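Long-range contacts in putative lipoate-protein ligase A subunit 2 (Thermoplasma acidophilum DSM 1728, PDB 3R07), which is a putative ligase subunit that folds as a small alpha-beta domain and pairs with the chain of another protein: residues K16-T22 / I33-F39; F39-P43 / V74-G78; I62-I66 / F84-R89. All blocks are in the same frame, centred on the assembly; numbering follows the deposited sequence. Where two conformers were deposited one is given.

Contact 1 of 3, residues K16-T22 / I33-F39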
ATOM      1  N   LYS B  16       8.287   0.398  11.265  1.00 71.15           N
ATOM      2  CA  LYS B  16       7.820   0.162   9.898  1.00 70.56           C
ATOM      3  C   LYS B  16       7.476   1.466   9.146  1.00 68.86           C
ATOM      4  O   LYS B  16       6.512   2.163   9.478  1.00 69.08           O
ATOM      5  CB  LYS B  16       6.701  -0.892   9.831  1.00 71.52           C
ATOM      6  CG  LYS B  16       6.532  -1.531   8.418  1.00 73.55           C
ATOM      7  CD  LYS B  16       7.872  -2.086   7.831  1.00 76.10           C
ATOM      8  CE  LYS B  16       7.796  -2.337   6.310  1.00 75.87           C
ATOM      9  NZ  LYS B  16       6.949  -3.533   5.952  1.00 77.67           N
ATOM     10  N   GLY B  17       8.289   1.804   8.150  1.00 66.36           N
ATOM     11  CA  GLY B  17       8.022   2.997   7.360  1.00 63.10           C
ATOM     12  C   GLY B  17       9.068   4.095   7.344  1.00 60.77           C
ATOM     13  O   GLY B  17      10.134   3.989   7.956  1.00 60.69           O
ATOM     14  N   LEU B  18       8.746   5.156   6.616  1.00 57.90           N
ATOM     15  CA  LEU B  18       9.670   6.233   6.361  1.00 55.20           C
ATOM     16  C   LEU B  18       8.840   7.504   6.333  1.00 53.23           C
ATOM     17  O   LEU B  18       7.976   7.654   5.491  1.00 53.39           O
ATOM     18  CB  LEU B  18      10.399   5.992   5.030  1.00 54.76           C
ATOM     19  CG  LEU B  18      11.591   6.881   4.632  1.00 55.53           C
ATOM     20  CD1 LEU B  18      12.923   6.467   5.284  1.00 55.18           C
ATOM     21  CD2 LEU B  18      11.771   6.922   3.120  1.00 55.24           C
ATOM     22  N   ILE B  19       9.068   8.397   7.283  1.00 51.06           N
ATOM     23  CA  ILE B  19       8.412   9.703   7.273  1.00 49.14           C
ATOM     24  C   ILE B  19       9.303  10.751   6.599  1.00 48.27           C
ATOM     25  O   ILE B  19      10.459  10.919   6.974  1.00 47.78           O
ATOM     26  CB  ILE B  19       8.039  10.157   8.693  1.00 48.88           C
ATOM     27  CG1 ILE B  19       7.502   8.963   9.504  1.00 48.32           C
ATOM     28  CG2 ILE B  19       7.049  11.330   8.621  1.00 48.36           C
ATOM     29  CD1 ILE B  19       6.900   9.310  10.843  1.00 47.06           C
ATOM     30  N   ARG B  20       8.787  11.409   5.561  1.00 47.47           N
ATOM     31  CA  ARG B  20       9.495  12.539   4.935  1.00 46.31           C
ATOM     32  C   ARG B  20       8.773  13.785   5.343  1.00 46.54           C
ATOM     33  O   ARG B  20       7.541  13.828   5.305  1.00 46.25           O
ATOM     34  CB  ARG B  20       9.498  12.472   3.425  1.00 45.37           C
ATOM     35  CG  ARG B  20       9.850  11.149   2.820  1.00 44.67           C
ATOM     36  CD  ARG B  20      10.069  11.319   1.353  1.00 42.43           C
ATOM     37  NE  ARG B  20      10.328  10.053   0.688  1.00 43.57           N
ATOM     38  CZ  ARG B  20      11.512   9.450   0.617  1.00 43.90           C
ATOM     39  NH1 ARG B  20      12.576   9.988   1.193  1.00 45.85           N
ATOM     40  NH2 ARG B  20      11.638   8.295  -0.029  1.00 41.55           N
ATOM     41  N   VAL B  21       9.534  14.799   5.741  1.00 47.44           N
ATOM     42  CA  VAL B  21       8.955  16.088   6.120  1.00 48.43           C
ATOM     43  C   VAL B  21       9.609  17.209   5.333  1.00 49.41           C
ATOM     44  O   VAL B  21      10.810  17.157   5.101  1.00 49.63           O
ATOM     45  CB  VAL B  21       9.128  16.379   7.633  1.00 47.97           C
ATOM     46  CG1 VAL B  21       8.473  17.666   7.946  1.00 49.34           C
ATOM     47  CG2 VAL B  21       8.491  15.316   8.479  1.00 46.19           C
ATOM     48  N   THR B  22       8.829  18.202   4.915  1.00 50.79           N
ATOM     49  CA  THR B  22       9.392  19.478   4.440  1.00 52.86           C
ATOM     50  C   THR B  22       8.821  20.660   5.240  1.00 54.17           C
ATOM     51  O   THR B  22       7.604  20.893   5.230  1.00 54.20           O
ATOM     52  CB  THR B  22       9.189  19.712   2.913  1.00 53.12           C
ATOM     53  OG1 THR B  22      10.111  18.904   2.180  1.00 53.33           O
ATOM     54  CG2 THR B  22       9.444  21.202   2.530  1.00 53.55           C
ATOM     55  N   ILE B  33       4.167  23.235   5.979  1.00 54.54           N
ATOM     56  CA  ILE B  33       4.632  21.887   6.259  1.00 52.38           C
ATOM     57  C   ILE B  33       3.967  20.886   5.313  1.00 51.34           C
ATOM     58  O   ILE B  33       2.803  21.029   4.916  1.00 50.48           O
ATOM     59  CB  ILE B  33       4.512  21.512   7.795  1.00 52.30           C
ATOM     60  CG1 ILE B  33       4.998  20.080   8.070  1.00 52.07           C
ATOM     61  CG2 ILE B  33       3.107  21.792   8.349  1.00 52.20           C
ATOM     62  CD1 ILE B  33       5.132  19.727   9.519  1.00 52.31           C
ATOM     63  N   HIS B  34       4.744  19.889   4.919  1.00 50.43           N
ATOM     64  CA  HIS B  34       4.245  18.838   4.078  1.00 49.94           C
ATOM     65  C   HIS B  34       4.816  17.558   4.633  1.00 48.43           C
ATOM     66  O   HIS B  34       6.022  17.435   4.785  1.00 48.90           O
ATOM     67  CB  HIS B  34       4.608  19.099   2.610  1.00 50.48           C
ATOM     68  CG  HIS B  34       4.568  17.874   1.746  1.00 56.09           C
ATOM     69  ND1 HIS B  34       3.395  17.201   1.444  1.00 59.97           N
ATOM     70  CD2 HIS B  34       5.564  17.200   1.113  1.00 58.88           C
ATOM     71  CE1 HIS B  34       3.677  16.162   0.674  1.00 60.55           C
ATOM     72  NE2 HIS B  34       4.984  16.142   0.455  1.00 60.50           N
ATOM     73  N   ILE B  35       3.937  16.636   5.014  1.00 46.90           N
ATOM     74  CA  ILE B  35       4.353  15.330   5.509  1.00 45.87           C
ATOM     75  C   ILE B  35       3.982  14.243   4.490  1.00 45.22           C
ATOM     76  O   ILE B  35       2.868  14.212   3.965  1.00 44.71           O
ATOM     77  CB  ILE B  35       3.722  15.000   6.863  1.00 45.91           C
ATOM     78  CG1 ILE B  35       3.911  16.163   7.841  1.00 46.57           C
ATOM     79  CG2 ILE B  35       4.326  13.739   7.425  1.00 45.92           C
ATOM     80  CD1 ILE B  35       3.103  16.065   9.119  1.00 43.39           C
ATOM     81  N   SER B  36       4.928  13.355   4.197  1.00 44.40           N
ATOM     82  CA  SER B  36       4.674  12.332   3.213  1.00 43.07           C
ATOM     83  C   SER B  36       5.416  11.068   3.578  1.00 43.22           C
ATOM     84  O   SER B  36       6.060  11.003   4.611  1.00 41.88           O
ATOM     85  CB  SER B  36       5.043  12.820   1.812  1.00 42.76           C
ATOM     86  OG  SER B  36       6.427  13.064   1.689  1.00 40.87           O
ATOM     87  N   GLY B  37       5.279  10.047   2.736  1.00 44.17           N
ATOM     88  CA  GLY B  37       6.066   8.835   2.862  1.00 45.00           C
ATOM     89  C   GLY B  37       5.283   7.570   3.052  1.00 45.52           C
ATOM     90  O   GLY B  37       4.096   7.493   2.747  1.00 45.97           O
ATOM     91  N   ASP B  38       5.978   6.577   3.584  1.00 46.15           N
ATOM     92  CA  ASP B  38       5.547   5.190   3.587  1.00 45.87           C
ATOM     93  C   ASP B  38       5.046   4.864   5.002  1.00 45.41           C
ATOM     94  O   ASP B  38       5.821   4.617   5.937  1.00 45.82           O
ATOM     95  CB  ASP B  38       6.747   4.354   3.134  1.00 45.80           C
ATOM     96  CG  ASP B  38       6.632   2.885   3.453  1.00 50.13           C
ATOM     97  OD1 ASP B  38       5.585   2.407   3.976  1.00 54.71           O
ATOM     98  OD2 ASP B  38       7.636   2.181   3.184  1.00 54.28           O
ATOM     99  N   PHE B  39       3.734   4.914   5.163  1.00 44.26           N
ATOM    100  CA  PHE B  39       3.123   4.573   6.424  1.00 43.17           C
ATOM    101  C   PHE B  39       1.616   4.421   6.276  1.00 43.47           C
ATOM    102  O   PHE B  39       1.028   4.672   5.205  1.00 43.45           O
ATOM    103  CB  PHE B  39       3.467   5.610   7.513  1.00 42.58           C
ATOM    104  CG  PHE B  39       3.147   7.043   7.134  1.00 41.59           C
ATOM    105  CD1 PHE B  39       1.919   7.603   7.450  1.00 38.69           C
ATOM    106  CD2 PHE B  39       4.091   7.837   6.486  1.00 39.17           C
ATOM    107  CE1 PHE B  39       1.633   8.917   7.101  1.00 37.55           C
ATOM    108  CE2 PHE B  39       3.804   9.145   6.151  1.00 38.21           C
ATOM    109  CZ  PHE B  39       2.570   9.683   6.456  1.00 37.71           C
TER
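Strand residues R20 and S36 face each other as a hydrogen-bonded pair of the antiparallel hairpin formed by strands 18-26 and 29-36. R20 N reaches S36 O at 2.9 Å, and S36 N returns a bond of the same length to R20 O. L18 with D38 and T22 with H34 repeat this doubly bonded pattern, so six backbone bonds tie the segments together.

The side chain of R20 sets out with CG beside its own backbone N (chi1 -47°) and then runs extended to NE. Its CB lies 3.6 Å from S36 OG, and CG and CD follow past the same hydroxyl, each at 4.1 Å. At the tip, L18 CD2 sits 3.3 Å above one face of the guanidinium, displaced from its centre, so a leucine methyl backs the flat group. NE makes a salt bridge to an acidic side chain of the partner protein, while NH1 binds N11 OD1. The small S36 leaves the arginine stem a path, and its OG also bonds an acidic side chain of the partner.

The other face is oily. I19 and I35 run alongside each other, with CG2 to CG2 at 3.8 Å, and V21 CG1 approaches I33 CD1. G17 and G37 have positive phi (about 120° in both), a conformation that suits glycine, and at G37 the chain turns its corner.

Strand 5-13 pairs with the far edge of 18-26 through K10 and V21. F84, A87 and L88 of helix 83-88 pack on I19, V21 and I33, while helix 46-54 lays I47, L50 and L54 against F39, I35 and I33.

Contact 2 of 3, residues F39-P43 / V74-G78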
ATOM      1  N   PHE B  39       3.734   4.914   5.163  1.00 44.26           N
ATOM      2  CA  PHE B  39       3.123   4.573   6.424  1.00 43.17           C
ATOM      3  C   PHE B  39       1.616   4.421   6.276  1.00 43.47           C
ATOM      4  O   PHE B  39       1.028   4.672   5.205  1.00 43.45           O
ATOM      5  CB  PHE B  39       3.467   5.610   7.513  1.00 42.58           C
ATOM      6  CG  PHE B  39       3.147   7.043   7.134  1.00 41.59           C
ATOM      7  CD1 PHE B  39       1.919   7.603   7.450  1.00 38.69           C
ATOM      8  CD2 PHE B  39       4.091   7.837   6.486  1.00 39.17           C
ATOM      9  CE1 PHE B  39       1.633   8.917   7.101  1.00 37.55           C
ATOM     10  CE2 PHE B  39       3.804   9.145   6.151  1.00 38.21           C
ATOM     11  CZ  PHE B  39       2.570   9.683   6.456  1.00 37.71           C
ATOM     12  N   PHE B  40       0.999   4.003   7.371  1.00 43.81           N
ATOM     13  CA  PHE B  40      -0.436   3.879   7.462  1.00 43.60           C
ATOM     14  C   PHE B  40      -0.932   4.791   8.554  1.00 44.07           C
ATOM     15  O   PHE B  40      -0.260   5.000   9.554  1.00 42.79           O
ATOM     16  CB  PHE B  40      -0.793   2.446   7.780  1.00 43.39           C
ATOM     17  CG  PHE B  40      -0.344   1.481   6.741  1.00 43.41           C
ATOM     18  CD1 PHE B  40      -1.131   1.230   5.616  1.00 41.25           C
ATOM     19  CD2 PHE B  40       0.868   0.826   6.874  1.00 42.77           C
ATOM     20  CE1 PHE B  40      -0.725   0.327   4.664  1.00 42.08           C
ATOM     21  CE2 PHE B  40       1.288  -0.079   5.898  1.00 43.90           C
ATOM     22  CZ  PHE B  40       0.483  -0.338   4.802  1.00 43.05           C
ATOM     23  N   MET B  41      -2.125   5.325   8.343  1.00 45.60           N
ATOM     24  CA  MET B  41      -2.702   6.285   9.235  1.00 47.62           C
ATOM     25  C   MET B  41      -4.183   6.268   8.983  1.00 47.99           C
ATOM     26  O   MET B  41      -4.640   6.533   7.857  1.00 48.02           O
ATOM     27  CB  MET B  41      -2.142   7.675   8.950  1.00 47.19           C
ATOM     28  CG  MET B  41      -2.687   8.759   9.862  1.00 47.73           C
ATOM     29  SD  MET B  41      -1.893  10.352   9.550  1.00 52.19           S
ATOM     30  CE  MET B  41      -0.264  10.182  10.291  1.00 48.06           C
ATOM     31  N   PHE B  42      -4.935   5.948  10.041  1.00 48.84           N
ATOM     32  CA  PHE B  42      -6.397   5.999  10.005  1.00 48.69           C
ATOM     33  C   PHE B  42      -6.895   6.893  11.133  1.00 49.68           C
ATOM     34  O   PHE B  42      -6.413   6.789  12.265  1.00 50.11           O
ATOM     35  CB  PHE B  42      -6.992   4.599  10.117  1.00 47.71           C
ATOM     36  CG  PHE B  42      -6.293   3.578   9.265  1.00 46.34           C
ATOM     37  CD1 PHE B  42      -6.759   3.287   7.977  1.00 44.48           C
ATOM     38  CD2 PHE B  42      -5.162   2.914   9.737  1.00 43.56           C
ATOM     39  CE1 PHE B  42      -6.103   2.353   7.179  1.00 42.53           C
ATOM     40  CE2 PHE B  42      -4.505   1.965   8.931  1.00 44.23           C
ATOM     41  CZ  PHE B  42      -4.974   1.693   7.660  1.00 42.34           C
ATOM     42  N   PRO B  43      -7.849   7.784  10.826  1.00 50.59           N
ATOM     43  CA  PRO B  43      -8.354   7.973   9.460  1.00 52.07           C
ATOM     44  C   PRO B  43      -7.247   8.461   8.511  1.00 53.09           C
ATOM     45  O   PRO B  43      -6.222   8.945   8.968  1.00 53.66           O
ATOM     46  CB  PRO B  43      -9.476   9.015   9.622  1.00 51.79           C
ATOM     47  CG  PRO B  43      -9.837   8.967  11.065  1.00 51.58           C
ATOM     48  CD  PRO B  43      -8.547   8.645  11.789  1.00 50.71           C
ATOM     49  N   VAL B  74      -5.778   8.542  16.816  1.00 75.78           N
ATOM     50  CA  VAL B  74      -5.291   8.259  15.468  1.00 75.32           C
ATOM     51  C   VAL B  74      -4.451   6.977  15.507  1.00 75.21           C
ATOM     52  O   VAL B  74      -3.640   6.790  16.415  1.00 75.33           O
ATOM     53  CB  VAL B  74      -4.520   9.487  14.873  1.00 75.36           C
ATOM     54  CG1 VAL B  74      -3.826   9.150  13.560  1.00 75.40           C
ATOM     55  CG2 VAL B  74      -5.476  10.661  14.643  1.00 75.57           C
ATOM     56  N   ILE B  75      -4.665   6.084  14.542  1.00 74.83           N
ATOM     57  CA  ILE B  75      -3.972   4.793  14.523  1.00 74.54           C
ATOM     58  C   ILE B  75      -2.881   4.784  13.442  1.00 74.33           C
ATOM     59  O   ILE B  75      -3.160   4.972  12.254  1.00 74.55           O
ATOM     60  CB  ILE B  75      -4.953   3.595  14.330  1.00 74.49           C
ATOM     61  CG1 ILE B  75      -6.169   3.718  15.255  1.00 75.18           C
ATOM     62  CG2 ILE B  75      -4.240   2.259  14.552  1.00 74.10           C
ATOM     63  CD1 ILE B  75      -7.444   4.258  14.567  1.00 75.99           C
ATOM     64  N   THR B  76      -1.644   4.550  13.857  1.00 73.81           N
ATOM     65  CA  THR B  76      -0.510   4.728  12.970  1.00 73.65           C
ATOM     66  C   THR B  76       0.439   3.542  13.091  1.00 73.72           C
ATOM     67  O   THR B  76       1.573   3.701  13.533  1.00 73.50           O
ATOM     68  CB  THR B  76       0.216   6.070  13.270  1.00 73.64           C
ATOM     69  OG1 THR B  76      -0.701   7.166  13.133  1.00 73.32           O
ATOM     70  CG2 THR B  76       1.340   6.296  12.310  1.00 74.37           C
ATOM     71  N   PRO B  77      -0.025   2.347  12.675  1.00 74.08           N
ATOM     72  CA  PRO B  77       0.624   1.052  12.888  1.00 74.30           C
ATOM     73  C   PRO B  77       2.108   1.038  12.619  1.00 74.61           C
ATOM     74  O   PRO B  77       2.528   1.395  11.525  1.00 75.10           O
ATOM     75  CB  PRO B  77      -0.085   0.150  11.881  1.00 74.18           C
ATOM     76  CG  PRO B  77      -1.448   0.685  11.858  1.00 74.27           C
ATOM     77  CD  PRO B  77      -1.290   2.181  11.933  1.00 74.25           C
ATOM     78  N   GLY B  78       2.890   0.625  13.613  1.00 75.23           N
ATOM     79  CA  GLY B  78       4.354   0.512  13.479  1.00 76.00           C
ATOM     80  C   GLY B  78       5.079   1.855  13.391  1.00 76.37           C
ATOM     81  O   GLY B  78       6.270   1.912  13.043  1.00 76.40           O
TER
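A single antiparallel bridge between two loops, F42 with I75, fastens the link leading into helix 46-54 to the one leading into helix 83-88. F42 N binds I75 O at 3.0 Å, and I75 N binds F42 O at the same distance, the latter with an N-H...O angle of 173°. Flanking CA-H...O contacts, M41 CA to I75 O and T76 CA to F40 O, extend the pairing a little to one side.

M41 holds CG anti to its backbone N (chi1 -179°), which places that carbon 3.9 Å from V74 CG1, the two side chains set aslant. The bend at chi3 (-75°) then brings CE to 4.2 Å from T76 OG1. The long, flexible methionine thus lies across V74 and T76, which both meet it from one side, and beyond them it reaches F84 and I47.

P77 offers CD to two aromatic residues: 4.2 Å from F40 CB, and 4.4 Å from F42 CE2 at the edge of that ring, near its plane. I75 CD1 rests 3.6 Å from F42 O. F42 is followed by a cis peptide to P43.

Two backbone bonds give the loops a fixed register, while the side-chain contacts are mostly carbon against carbon, with a few carbons against a carbonyl or hydroxyl oxygen. F39, M41, F42 and P77 also pack on the partner protein, so the joined loops form part of that largely apolar interface.

Contact 3 of 3, residues I62-I66 / F84-R89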
ATOM      1  N   ILE B  62       6.028  21.727  19.297  1.00 86.70           N
ATOM      2  CA  ILE B  62       5.740  20.688  18.317  1.00 86.03           C
ATOM      3  C   ILE B  62       5.151  19.450  19.006  1.00 85.79           C
ATOM      4  O   ILE B  62       4.107  18.941  18.584  1.00 85.56           O
ATOM      5  CB  ILE B  62       7.028  20.338  17.499  1.00 86.16           C
ATOM      6  CG1 ILE B  62       7.151  21.250  16.276  1.00 85.77           C
ATOM      7  CG2 ILE B  62       7.075  18.850  17.078  1.00 86.12           C
ATOM      8  CD1 ILE B  62       8.366  20.949  15.394  1.00 85.81           C
ATOM      9  N   ASN B  63       5.826  18.981  20.063  1.00 85.34           N
ATOM     10  CA  ASN B  63       5.417  17.794  20.819  1.00 84.64           C
ATOM     11  C   ASN B  63       4.016  17.963  21.371  1.00 84.24           C
ATOM     12  O   ASN B  63       3.217  17.044  21.325  1.00 84.11           O
ATOM     13  CB  ASN B  63       6.401  17.506  21.952  1.00 84.61           C
ATOM     14  CG  ASN B  63       7.809  17.225  21.450  1.00 84.74           C
ATOM     15  OD1 ASN B  63       8.201  17.665  20.367  1.00 85.17           O
ATOM     16  ND2 ASN B  63       8.581  16.492  22.242  1.00 84.49           N
ATOM     17  N   ASP B  64       3.720  19.155  21.873  1.00 84.04           N
ATOM     18  CA  ASP B  64       2.361  19.487  22.306  1.00 84.03           C
ATOM     19  C   ASP B  64       1.352  19.092  21.237  1.00 83.21           C
ATOM     20  O   ASP B  64       0.330  18.486  21.542  1.00 83.43           O
ATOM     21  CB  ASP B  64       2.218  20.993  22.610  1.00 84.43           C
ATOM     22  CG  ASP B  64       3.069  21.454  23.801  1.00 85.67           C
ATOM     23  OD1 ASP B  64       3.925  20.665  24.288  1.00 86.54           O
ATOM     24  OD2 ASP B  64       2.877  22.623  24.239  1.00 86.36           O
ATOM     25  N   ILE B  65       1.667  19.442  19.991  1.00 82.36           N
ATOM     26  CA  ILE B  65       0.810  19.218  18.828  1.00 81.32           C
ATOM     27  C   ILE B  65       0.748  17.721  18.463  1.00 80.47           C
ATOM     28  O   ILE B  65      -0.324  17.210  18.145  1.00 79.76           O
ATOM     29  CB  ILE B  65       1.286  20.088  17.612  1.00 81.35           C
ATOM     30  CG1 ILE B  65       1.337  21.584  17.976  1.00 81.25           C
ATOM     31  CG2 ILE B  65       0.451  19.828  16.350  1.00 81.69           C
ATOM     32  CD1 ILE B  65       0.007  22.342  17.878  1.00 81.49           C
ATOM     33  N   ILE B  66       1.884  17.028  18.536  1.00 79.76           N
ATOM     34  CA  ILE B  66       1.938  15.604  18.201  1.00 79.46           C
ATOM     35  C   ILE B  66       1.081  14.777  19.177  1.00 79.73           C
ATOM     36  O   ILE B  66       0.158  14.041  18.755  1.00 79.68           O
ATOM     37  CB  ILE B  66       3.398  15.072  18.124  1.00 79.19           C
ATOM     38  CG1 ILE B  66       3.972  15.173  16.709  1.00 78.76           C
ATOM     39  CG2 ILE B  66       3.456  13.595  18.453  1.00 79.55           C
ATOM     40  CD1 ILE B  66       3.413  16.271  15.859  1.00 79.12           C
ATOM     41  N   PHE B  84       7.282  10.848  14.642  1.00 79.20           N
ATOM     42  CA  PHE B  84       6.979  12.152  14.050  1.00 79.48           C
ATOM     43  C   PHE B  84       7.730  13.293  14.750  1.00 80.10           C
ATOM     44  O   PHE B  84       7.805  14.410  14.228  1.00 80.44           O
ATOM     45  CB  PHE B  84       5.476  12.420  14.071  1.00 78.98           C
ATOM     46  CG  PHE B  84       4.704  11.583  13.102  1.00 78.78           C
ATOM     47  CD1 PHE B  84       4.591  11.965  11.768  1.00 78.50           C
ATOM     48  CD2 PHE B  84       4.085  10.413  13.515  1.00 78.03           C
ATOM     49  CE1 PHE B  84       3.872  11.194  10.858  1.00 78.28           C
ATOM     50  CE2 PHE B  84       3.363   9.636  12.612  1.00 78.53           C
ATOM     51  CZ  PHE B  84       3.259  10.025  11.277  1.00 78.10           C
ATOM     52  N   ILE B  85       8.271  13.003  15.935  1.00 80.50           N
ATOM     53  CA  ILE B  85       9.151  13.916  16.656  1.00 80.44           C
ATOM     54  C   ILE B  85      10.541  13.915  16.013  1.00 80.77           C
ATOM     55  O   ILE B  85      11.043  14.972  15.650  1.00 80.50           O
ATOM     56  CB  ILE B  85       9.167  13.588  18.180  1.00 80.57           C
ATOM     57  CG1 ILE B  85       7.997  14.311  18.854  1.00 79.97           C
ATOM     58  CG2 ILE B  85      10.509  13.954  18.853  1.00 79.82           C
ATOM     59  CD1 ILE B  85       7.166  13.427  19.755  1.00 78.51           C
ATOM     60  N   GLN B  86      11.142  12.737  15.843  1.00 81.08           N
ATOM     61  CA  GLN B  86      12.427  12.643  15.154  1.00 81.94           C
ATOM     62  C   GLN B  86      12.365  13.197  13.722  1.00 82.60           C
ATOM     63  O   GLN B  86      13.289  13.878  13.280  1.00 82.64           O
ATOM     64  CB  GLN B  86      12.981  11.206  15.157  1.00 81.99           C
ATOM     65  CG  GLN B  86      13.473  10.670  16.519  1.00 82.22           C
ATOM     66  CD  GLN B  86      14.212  11.714  17.359  1.00 82.58           C
ATOM     67  OE1 GLN B  86      13.754  12.093  18.437  1.00 83.00           O
ATOM     68  NE2 GLN B  86      15.348  12.189  16.861  1.00 82.25           N
ATOM     69  N   ALA B  87      11.270  12.909  13.018  1.00 83.48           N
ATOM     70  CA  ALA B  87      11.063  13.357  11.634  1.00 84.32           C
ATOM     71  C   ALA B  87      11.037  14.876  11.509  1.00 84.96           C
ATOM     72  O   ALA B  87      11.666  15.455  10.630  1.00 84.53           O
ATOM     73  CB  ALA B  87       9.767  12.778  11.097  1.00 84.16           C
ATOM     74  N   LEU B  88      10.307  15.491  12.427  1.00 86.41           N
ATOM     75  CA  LEU B  88      10.020  16.907  12.442  1.00 88.03           C
ATOM     76  C   LEU B  88      11.063  17.769  13.169  1.00 89.33           C
ATOM     77  O   LEU B  88      10.901  18.988  13.228  1.00 89.33           O
ATOM     78  CB  LEU B  88       8.691  17.075  13.153  1.00 87.88           C
ATOM     79  CG  LEU B  88       7.625  18.007  12.630  1.00 88.42           C
ATOM     80  CD1 LEU B  88       7.443  17.808  11.153  1.00 88.67           C
ATOM     81  CD2 LEU B  88       6.353  17.637  13.351  1.00 88.86           C
ATOM     82  N   ARG B  89      12.103  17.149  13.735  1.00 91.11           N
ATOM     83  CA  ARG B  89      13.108  17.876  14.529  1.00 92.81           C
ATOM     84  C   ARG B  89      14.331  18.221  13.734  1.00 93.57           C
ATOM     85  O   ARG B  89      14.941  17.349  13.110  1.00 93.48           O
ATOM     86  CB  ARG B  89      13.554  17.097  15.770  1.00 93.10           C
ATOM     87  CG  ARG B  89      12.786  17.447  17.029  1.00 95.21           C
ATOM     88  CD  ARG B  89      13.080  18.873  17.545  1.00 99.05           C
ATOM     89  NE  ARG B  89      11.887  19.460  18.174  1.00100.74           N
ATOM     90  CZ  ARG B  89      11.430  19.162  19.397  1.00101.37           C
ATOM     91  NH1 ARG B  89      12.063  18.280  20.174  1.00100.92           N
ATOM     92  NH2 ARG B  89      10.325  19.756  19.846  1.00101.84           N
TER
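I62 and I66, one helical turn apart, direct their side chains at L88, whose isobutyl group crosses both obliquely. L88 CD2 lies 4.0 Å from I62 CG2 and 4.1 Å from I66 CD1, so one leucine methyl is shared by two isoleucines. I62 CD1 goes further and touches L88 O.

I66 spreads its branches over the other helix. CG2 meets I85 CD1 at 3.9 Å, the two side chains at a slant. CG1 meets F84 CB at 4.1 Å, nearly at a right angle. The F84 ring then leads away from helix 62-70 and packs on other parts of the core. Branched aliphatics suit this place because each can touch two partners at once.

Along the border the character turns polar. N63 crosses I85 at about a right angle, with its amide against the isoleucine stem: OD1 is 3.7 Å and ND2 4.1 Å from I85 CG1. R89 bends at its second and third torsions, which brings the guanidinium back toward N63. The amide and guanidinium planes are only 15° apart, and N63 OD1 stands 3.0 Å from R89 NH2. The angle is too poor for a hydrogen bond, though the charge of R89 may still favour the carbonyl oxygen nearby; NH2 also lies beside I62 CB.

The short axes of helices 62-66 and 84-88 are 10.5 Å apart and run roughly antiparallel, at 142°, so the two helices pack side chain to side chain within the helical layer over the antiparallel sheet. That sheet lies beneath helix 83-88, where L88 also rests on L23 and A87 on W12 of strand 5-13. Helix 46-54 fills the flank, bringing L50 to I66 and L54 to L88.

How the contacts relate
F84 of contact 3 touches both other contacts: its CE1 lies 3.6 Å from I19 CD1 of contact 1, and its CZ 3.7 Å from M41 CE of contact 2. L88 CD1 of contact 3 comes to 3.4 Å from both V21 CG1 and I33 CD1 of contact 1. Contacts 1 and 2 share F39, whose ring stacks on an aromatic of the partner protein, and K16 N probably bonds G78 O (3.1 Å). Centres lie about 12 Å apart for contact 1 with either other, and about 16 Å for contacts 2 and 3. Contacts 1 and 2 meet the partner protein, whereas no other chain touches contact 3. An acetate ion, probably from the crystallisation liquor, lies about 4 Å from the H34 side chain (nearest atoms).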